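Local coordinates for protein RNA N6-adenosine-methyltransferase METTL16,RNA N6-adenosine-methyltransferase METTL16 (Homo sapiens, PDB 6M1U) that methylates adenosine at N6 in RNA, including U6 snRNA, and is represented here by its vertebrate conserved region, a domain that probably helps bind the RNA, at residues V32-T35 with T36-K40. Numbering follows the deposited sequence.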
loop_
_atom_site.group_PDB
_atom_site.type_symbol
_atom_site.label_atom_id
_atom_site.label_comp_id
_atom_site.label_asym_id
_atom_site.label_seq_id
_atom_site.Cartn_x
_atom_site.Cartn_y
_atom_site.Cartn_z
ATOM N N VAL A 32 8.974 -6.297 1.288
ATOM C CA VAL A 32 8.402 -7.116 0.180
ATOM C C VAL A 32 7.075 -7.704 0.664
ATOM O O VAL A 32 6.079 -7.605 -0.069
ATOM C CB VAL A 32 9.368 -8.230 -0.258
ATOM C CG1 VAL A 32 8.653 -9.299 -1.067
ATOM C CG2 VAL A 32 10.550 -7.675 -1.034
ATOM N N VAL A 33 7.082 -8.295 1.859
ATOM C CA VAL A 33 5.852 -8.901 2.442
ATOM C C VAL A 33 4.746 -7.845 2.437
ATOM O O VAL A 33 3.691 -8.101 1.836
ATOM C CB VAL A 33 6.115 -9.424 3.867
ATOM C CG1 VAL A 33 4.830 -9.534 4.670
ATOM C CG2 VAL A 33 6.849 -10.752 3.848
ATOM N N VAL A 34 5.001 -6.704 3.080
ATOM C CA VAL A 34 4.012 -5.591 3.167
ATOM C C VAL A 34 3.482 -5.272 1.767
ATOM O O VAL A 34 2.253 -5.247 1.597
ATOM C CB VAL A 34 4.641 -4.344 3.815
ATOM C CG1 VAL A 34 3.737 -3.129 3.691
ATOM C CG2 VAL A 34 5.012 -4.592 5.266
ATOM N N THR A 35 4.382 -5.057 0.807
ATOM C CA THR A 35 3.975 -4.714 -0.553
ATOM C C THR A 35 2.995 -5.730 -1.119
ATOM O O THR A 35 1.951 -5.357 -1.671
ATOM C CB THR A 35 5.197 -4.611 -1.456
ATOM O OG1 THR A 35 6.023 -3.518 -1.017
ATOM C CG2 THR A 35 4.763 -4.404 -2.899
ATOM N N THR A 36 3.301 -7.023 -0.980
ATOM C CA THR A 36 2.373 -8.015 -1.510
ATOM C C THR A 36 1.052 -8.039 -0.744
ATOM O O THR A 36 0.062 -8.552 -1.277
ATOM C CB THR A 36 2.983 -9.412 -1.501
ATOM O OG1 THR A 36 2.998 -9.885 -0.159
ATOM C CG2 THR A 36 4.403 -9.407 -2.034
ATOM N N TRP A 37 1.010 -7.506 0.490
ATOM C CA TRP A 37 -0.284 -7.331 1.142
ATOM C C TRP A 37 -1.008 -6.105 0.605
ATOM O O TRP A 37 -2.234 -6.130 0.437
ATOM C CB TRP A 37 -0.137 -7.231 2.656
ATOM C CG TRP A 37 -0.056 -8.550 3.354
ATOM C CD1 TRP A 37 1.006 -9.038 4.089
ATOM C CD2 TRP A 37 -1.066 -9.564 3.397
ATOM N NE1 TRP A 37 0.709 -10.300 4.584
ATOM C CE2 TRP A 37 -0.556 -10.640 4.177
ATOM C CE3 TRP A 37 -2.357 -9.673 2.866
ATOM C CZ2 TRP A 37 -1.288 -11.793 4.418
ATOM C CZ3 TRP A 37 -3.079 -10.832 3.116
ATOM C CH2 TRP A 37 -2.543 -11.869 3.877
ATOM N N ILE A 38 -0.288 -5.020 0.320
ATOM C CA ILE A 38 -0.935 -3.914 -0.386
ATOM C C ILE A 38 -1.436 -4.379 -1.757
ATOM O O ILE A 38 -2.536 -4.015 -2.193
ATOM C CB ILE A 38 0.014 -2.709 -0.501
ATOM C CG1 ILE A 38 0.359 -2.173 0.882
ATOM C CG2 ILE A 38 -0.657 -1.604 -1.243
ATOM C CD1 ILE A 38 1.521 -1.206 0.884
ATOM N N GLU A 39 -0.658 -5.231 -2.440
ATOM C CA GLU A 39 -1.098 -5.745 -3.736
ATOM C C GLU A 39 -2.376 -6.554 -3.593
ATOM O O GLU A 39 -3.285 -6.443 -4.423
ATOM C CB GLU A 39 0.008 -6.586 -4.369
ATOM C CG GLU A 39 1.171 -5.776 -4.902
ATOM C CD GLU A 39 2.374 -6.622 -5.315
ATOM O OE1 GLU A 39 2.477 -7.812 -4.938
ATOM O OE2 GLU A 39 3.234 -6.073 -6.035
ATOM N N LYS A 40 -2.483 -7.345 -2.520
ATOM C CA LYS A 40 -3.723 -8.064 -2.250
ATOM C C LYS A 40 -4.877 -7.089 -2.015
ATOM O O LYS A 40 -5.972 -7.261 -2.558
ATOM C CB LYS A 40 -3.528 -8.983 -1.040
ATOM C CG LYS A 40 -4.327 -10.278 -1.087
ATOM C CD LYS A 40 -5.730 -10.096 -0.563
ATOM C CE LYS A 40 -6.653 -11.151 -1.165
ATOM N NZ LYS A 40 -7.918 -11.313 -0.360
#
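The backbone oxygen of Val33 takes two hydrogen bonds from the next turn of helix 30-44. Thr36 OG1 donates to Val33 O at 2.8 Å, in the carbonyl plane and on a lone pair. Trp37 N also reaches Val33 O, at 3.1 Å, again in the carbonyl plane. The hydroxyl gets there because Thr36 places OG1 between its own N and carbonyl carbon (chi1 74°), so that it folds back over the preceding turn. Trp37 N also makes a weak hydrogen bond to Val34 O.

The regular helical bonds continue alongside. Thr36 N bonds Val32 O, Ile38 N bonds Val34 O at 2.9 Å, and Glu39 N bonds Thr35 O at 2.7 Å.

Two apolar pairs each join residues one turn apart, side by side and pointing the same way. Val33 CG1 touches the CD1 corner of the Trp37 indole at 3.9 Å. Val34 CG1 meets Ile38 CD1 at 4.1 Å. Trp37 NE1 is hydrogen-bonded to Leu16 O, which ties the indole to helix 10-20, while the Val34 and Ile38 pair packs against Val116 of strand 108-119.

Thr35 and Glu39 meet at a slant. Thr35 CG2 lies 3.9 Å from Glu39 OE2. The Glu39 chain is extended beyond CG (chi2 170°). Its OE2 forms a salt bridge with Arg51 of strand 48-52, and Thr35 OG1 bonds back to Ile31 O.

Val34 and Ile38 thus face the antiparallel sheet, while Val33 and Trp37 face helix 10-20. The hydroxyls of Thr35 and Thr36 bond to main-chain oxygens one turn back, so their polarity is met within the helix itself, whereas the Glu39 charge is probably offset by Arg51.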